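PDB 2Z73: rhodopsin from Todarodes pacificus, which senses light through bound 11-cis retinal, whose isomerization to the all-trans form activates G-protein signalling to phospholipase C in squid vision. Local coordinates for residues C44-V55 against A306-Y315. Numbering follows the deposited sequence.
Sequences CGIIGCGGNGIV and ASAIHNPMIY. With TWT (docosane), chain G.
I309 lies against G48, with its CG2 methyl 3.5 Å from G48 CA. The same methyl reaches C44 O and C44 CB one helical turn earlier. CG2 stands anti to the carbonyl carbon of I309, which puts it against C44 and G48. The I47 CG2 methyl touches I309 CB. G48 has no side chain, so the two backbones come close: G48 CA and I309 CA are 4.2 Å apart. There is little room between G48 and the I309 CG2 methyl. Beside this, C44 SG packs on the A306 CB methyl at 3.6 Å.

Further along, P312 packs on G51 and N52. Its CB sits 3.6 Å from G51 O, and its CG meets the OD1 end of the N52 amide. Transmembrane helix 1 packs here on helix 7 at the start of the NPxxY motif, N311 to Y315, a hallmark of class A receptors, and on the residues just before it. The axes of the short helical segments 44-55 and 311-315 come within 8.9 Å, at 53°. N52 carries the polar link. Its ND2 donates to A308 O at 3.0 Å. ND2 lies nearly along the C=O axis of A308, the N-H...O angle is 157°, and A308 O lies in the plane of the N52 amide. A weak second bond from ND2 goes back to G48 O. The N52 side chain also touches D80 of helix 70-87, which N311 contacts as well. A leucine in place of N52 would probably leave A308 O without this donor and break the polar link between the two helices. Towards the lipid side, I47 CG2 meets M313 CE. Docosane lies along I47, G50 and G51, and its C1 end is 3.5 Å from P312 O.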
loop_
_atom_site.group_PDB
_atom_site.type_symbol
_atom_site.label_atom_id
_atom_site.label_comp_id
_atom_site.label_asym_id
_atom_site.label_seq_id
_atom_site.Cartn_x
_atom_site.Cartn_y
_atom_site.Cartn_z
ATOM N N CYS A 44 0.023 4.648 -14.560
ATOM C CA CYS A 44 -0.070 4.344 -13.138
ATOM C C CYS A 44 0.031 5.689 -12.436
ATOM O O CYS A 44 -0.536 5.896 -11.364
ATOM C CB CYS A 44 1.068 3.421 -12.679
ATOM S SG CYS A 44 0.911 1.694 -13.222
ATOM N N GLY A 45 0.753 6.613 -13.058
ATOM C CA GLY A 45 0.881 7.949 -12.505
ATOM C C GLY A 45 -0.473 8.634 -12.483
ATOM O O GLY A 45 -0.900 9.175 -11.464
ATOM N N ILE A 46 -1.161 8.603 -13.616
ATOM C CA ILE A 46 -2.476 9.225 -13.712
ATOM C C ILE A 46 -3.482 8.586 -12.744
ATOM O O ILE A 46 -4.067 9.273 -11.895
ATOM C CB ILE A 46 -3.037 9.121 -15.155
ATOM C CG1 ILE A 46 -2.185 9.956 -16.109
ATOM C CG2 ILE A 46 -4.483 9.588 -15.199
ATOM C CD1 ILE A 46 -2.492 9.683 -17.571
ATOM N N ILE A 47 -3.686 7.277 -12.872
ATOM C CA ILE A 47 -4.637 6.586 -12.020
ATOM C C ILE A 47 -4.237 6.700 -10.566
ATOM O O ILE A 47 -5.068 7.022 -9.709
ATOM C CB ILE A 47 -4.761 5.101 -12.405
ATOM C CG1 ILE A 47 -5.360 4.985 -13.815
ATOM C CG2 ILE A 47 -5.631 4.360 -11.396
ATOM C CD1 ILE A 47 -5.570 3.560 -14.297
ATOM N N GLY A 48 -2.966 6.451 -10.277
ATOM C CA GLY A 48 -2.490 6.546 -8.905
ATOM C C GLY A 48 -2.705 7.912 -8.268
ATOM O O GLY A 48 -3.298 8.013 -7.190
ATOM N N CYS A 49 -2.221 8.969 -8.919
ATOM C CA CYS A 49 -2.388 10.320 -8.376
ATOM C C CYS A 49 -3.864 10.699 -8.398
ATOM O O CYS A 49 -4.374 11.301 -7.459
ATOM C CB CYS A 49 -1.575 11.339 -9.186
ATOM S SG CYS A 49 0.211 11.073 -9.162
ATOM N N GLY A 50 -4.551 10.333 -9.474
ATOM C CA GLY A 50 -5.959 10.647 -9.564
ATOM C C GLY A 50 -6.735 9.994 -8.438
ATOM O O GLY A 50 -7.368 10.675 -7.615
ATOM N N GLY A 51 -6.674 8.666 -8.384
ATOM C CA GLY A 51 -7.387 7.940 -7.353
ATOM C C GLY A 51 -6.987 8.260 -5.925
ATOM O O GLY A 51 -7.836 8.397 -5.051
ATOM N N ASN A 52 -5.698 8.381 -5.664
ATOM C CA ASN A 52 -5.275 8.666 -4.305
ATOM C C ASN A 52 -5.622 10.081 -3.893
ATOM O O ASN A 52 -5.863 10.347 -2.712
ATOM C CB ASN A 52 -3.776 8.397 -4.138
ATOM C CG ASN A 52 -3.457 6.903 -4.063
ATOM O OD1 ASN A 52 -3.958 6.181 -3.195
ATOM N ND2 ASN A 52 -2.619 6.441 -4.977
ATOM N N GLY A 53 -5.654 10.992 -4.863
ATOM C CA GLY A 53 -6.004 12.367 -4.547
ATOM C C GLY A 53 -7.449 12.400 -4.070
ATOM O O GLY A 53 -7.782 13.045 -3.082
ATOM N N ILE A 54 -8.306 11.679 -4.783
ATOM C CA ILE A 54 -9.710 11.625 -4.440
ATOM C C ILE A 54 -9.946 11.112 -3.026
ATOM O O ILE A 54 -10.755 11.671 -2.292
ATOM C CB ILE A 54 -10.482 10.732 -5.412
ATOM C CG1 ILE A 54 -10.340 11.279 -6.830
ATOM C CG2 ILE A 54 -11.935 10.659 -4.998
ATOM C CD1 ILE A 54 -11.163 10.537 -7.856
ATOM N N VAL A 55 -9.254 10.045 -2.641
ATOM C CA VAL A 55 -9.444 9.518 -1.304
ATOM C C VAL A 55 -8.986 10.558 -0.295
ATOM O O VAL A 55 -9.708 10.861 0.657
ATOM C CB VAL A 55 -8.710 8.135 -1.092
ATOM C CG1 VAL A 55 -7.454 8.073 -1.918
ATOM C CG2 VAL A 55 -8.392 7.918 0.385
ATOM N N ALA A 306 2.687 -0.627 -9.855
ATOM C CA ALA A 306 1.267 -0.351 -10.017
ATOM C C ALA A 306 0.506 -0.578 -8.714
ATOM O O ALA A 306 -0.590 -0.064 -8.531
ATOM C CB ALA A 306 0.684 -1.219 -11.133
ATOM N N SER A 307 1.096 -1.339 -7.797
ATOM C CA SER A 307 0.429 -1.601 -6.521
ATOM C C SER A 307 -0.145 -0.337 -5.914
ATOM O O SER A 307 -1.238 -0.348 -5.391
ATOM C CB SER A 307 1.390 -2.239 -5.503
ATOM O OG SER A 307 0.750 -2.464 -4.242
ATOM N N ALA A 308 0.595 0.758 -5.992
ATOM C CA ALA A 308 0.142 2.010 -5.399
ATOM C C ALA A 308 -1.082 2.656 -6.056
ATOM O O ALA A 308 -1.483 3.751 -5.663
ATOM C CB ALA A 308 1.298 3.012 -5.352
ATOM N N ILE A 309 -1.683 1.993 -7.038
ATOM C CA ILE A 309 -2.850 2.565 -7.701
ATOM C C ILE A 309 -4.089 1.704 -7.505
ATOM O O ILE A 309 -5.088 1.893 -8.205
ATOM C CB ILE A 309 -2.667 2.653 -9.217
ATOM C CG1 ILE A 309 -2.817 1.247 -9.810
ATOM C CG2 ILE A 309 -1.316 3.290 -9.547
ATOM C CD1 ILE A 309 -3.077 1.202 -11.283
ATOM N N HIS A 310 -4.048 0.770 -6.563
ATOM C CA HIS A 310 -5.183 -0.115 -6.397
ATOM C C HIS A 310 -6.180 0.167 -5.291
ATOM O O HIS A 310 -7.374 0.049 -5.511
ATOM C CB HIS A 310 -4.686 -1.555 -6.295
ATOM C CG HIS A 310 -4.125 -2.084 -7.578
ATOM N ND1 HIS A 310 -2.961 -2.822 -7.637
ATOM C CD2 HIS A 310 -4.567 -1.978 -8.853
ATOM C CE1 HIS A 310 -2.710 -3.143 -8.893
ATOM N NE2 HIS A 310 -3.669 -2.644 -9.650
ATOM N N ASN A 311 -5.711 0.544 -4.114
ATOM C CA ASN A 311 -6.617 0.796 -3.009
ATOM C C ASN A 311 -7.801 1.687 -3.366
ATOM O O ASN A 311 -8.939 1.342 -3.078
ATOM C CB ASN A 311 -5.854 1.394 -1.821
ATOM C CG ASN A 311 -4.708 0.515 -1.367
ATOM O OD1 ASN A 311 -4.584 -0.628 -1.807
ATOM N ND2 ASN A 311 -3.863 1.041 -0.487
ATOM N N PRO A 312 -7.552 2.850 -3.988
ATOM C CA PRO A 312 -8.679 3.714 -4.340
ATOM C C PRO A 312 -9.771 2.978 -5.129
ATOM O O PRO A 312 -10.966 3.105 -4.825
ATOM C CB PRO A 312 -8.017 4.828 -5.140
ATOM C CG PRO A 312 -6.691 4.956 -4.451
ATOM C CD PRO A 312 -6.275 3.504 -4.321
ATOM N N MET A 313 -9.376 2.203 -6.131
ATOM C CA MET A 313 -10.362 1.471 -6.904
ATOM C C MET A 313 -11.033 0.401 -6.031
ATOM O O MET A 313 -12.233 0.149 -6.149
ATOM C CB MET A 313 -9.711 0.840 -8.135
ATOM C CG MET A 313 -8.957 1.852 -8.990
ATOM S SD MET A 313 -8.431 1.264 -10.617
ATOM C CE MET A 313 -6.837 0.513 -10.235
ATOM N N ILE A 314 -10.268 -0.221 -5.140
ATOM C CA ILE A 314 -10.830 -1.234 -4.255
ATOM C C ILE A 314 -11.901 -0.571 -3.384
ATOM O O ILE A 314 -13.020 -1.088 -3.251
ATOM C CB ILE A 314 -9.734 -1.862 -3.347
ATOM C CG1 ILE A 314 -8.689 -2.580 -4.208
ATOM C CG2 ILE A 314 -10.343 -2.866 -2.390
ATOM C CD1 ILE A 314 -7.497 -3.111 -3.417
ATOM N N TYR A 315 -11.554 0.578 -2.807
ATOM C CA TYR A 315 -12.466 1.343 -1.958
ATOM C C TYR A 315 -13.753 1.690 -2.693
ATOM O O TYR A 315 -14.847 1.540 -2.156
ATOM C CB TYR A 315 -11.824 2.661 -1.529
ATOM C CG TYR A 315 -10.574 2.561 -0.684
ATOM C CD1 TYR A 315 -9.526 3.467 -0.859
ATOM C CD2 TYR A 315 -10.463 1.624 0.340
ATOM C CE1 TYR A 315 -8.402 3.448 -0.040
ATOM C CE2 TYR A 315 -9.337 1.599 1.171
ATOM C CZ TYR A 315 -8.316 2.516 0.972
ATOM O OH TYR A 315 -7.220 2.504 1.791
HETATM C C1 TWT G . -11.484 6.087 -6.591
HETATM C C2 TWT G . -11.598 5.824 -8.075
HETATM C C3 TWT G . -10.285 6.219 -8.723
HETATM C C4 TWT G . -10.292 6.000 -10.240
HETATM C C5 TWT G . -8.908 6.440 -10.718
HETATM C C6 TWT G . -8.964 7.305 -11.967
HETATM C C7 TWT G . -8.384 8.682 -11.590
HETATM C C8 TWT G . -9.269 9.769 -12.185
HETATM C C9 TWT G . -8.482 10.751 -13.071
HETATM C C10 TWT G . -8.662 10.214 -14.481
HETATM C C11 TWT G . -9.643 10.957 -15.389
HETATM C C12 TWT G . -9.133 10.495 -16.738
HETATM C C13 TWT G . -9.816 10.983 -18.009
HETATM C C14 TWT G . -8.624 10.841 -18.941
HETATM C C15 TWT G . -8.609 11.573 -20.270
HETATM C C16 TWT G . -7.296 11.024 -20.824
HETATM C C17 TWT G . -7.179 10.897 -22.299
HETATM C C18 TWT G . -5.726 11.324 -22.518
HETATM C C19 TWT G . -5.270 11.304 -23.967
HETATM C C20 TWT G . -3.810 11.761 -23.928
HETATM C C21 TWT G . -3.209 11.792 -25.323
HETATM C C22 TWT G . -1.760 12.255 -25.202
#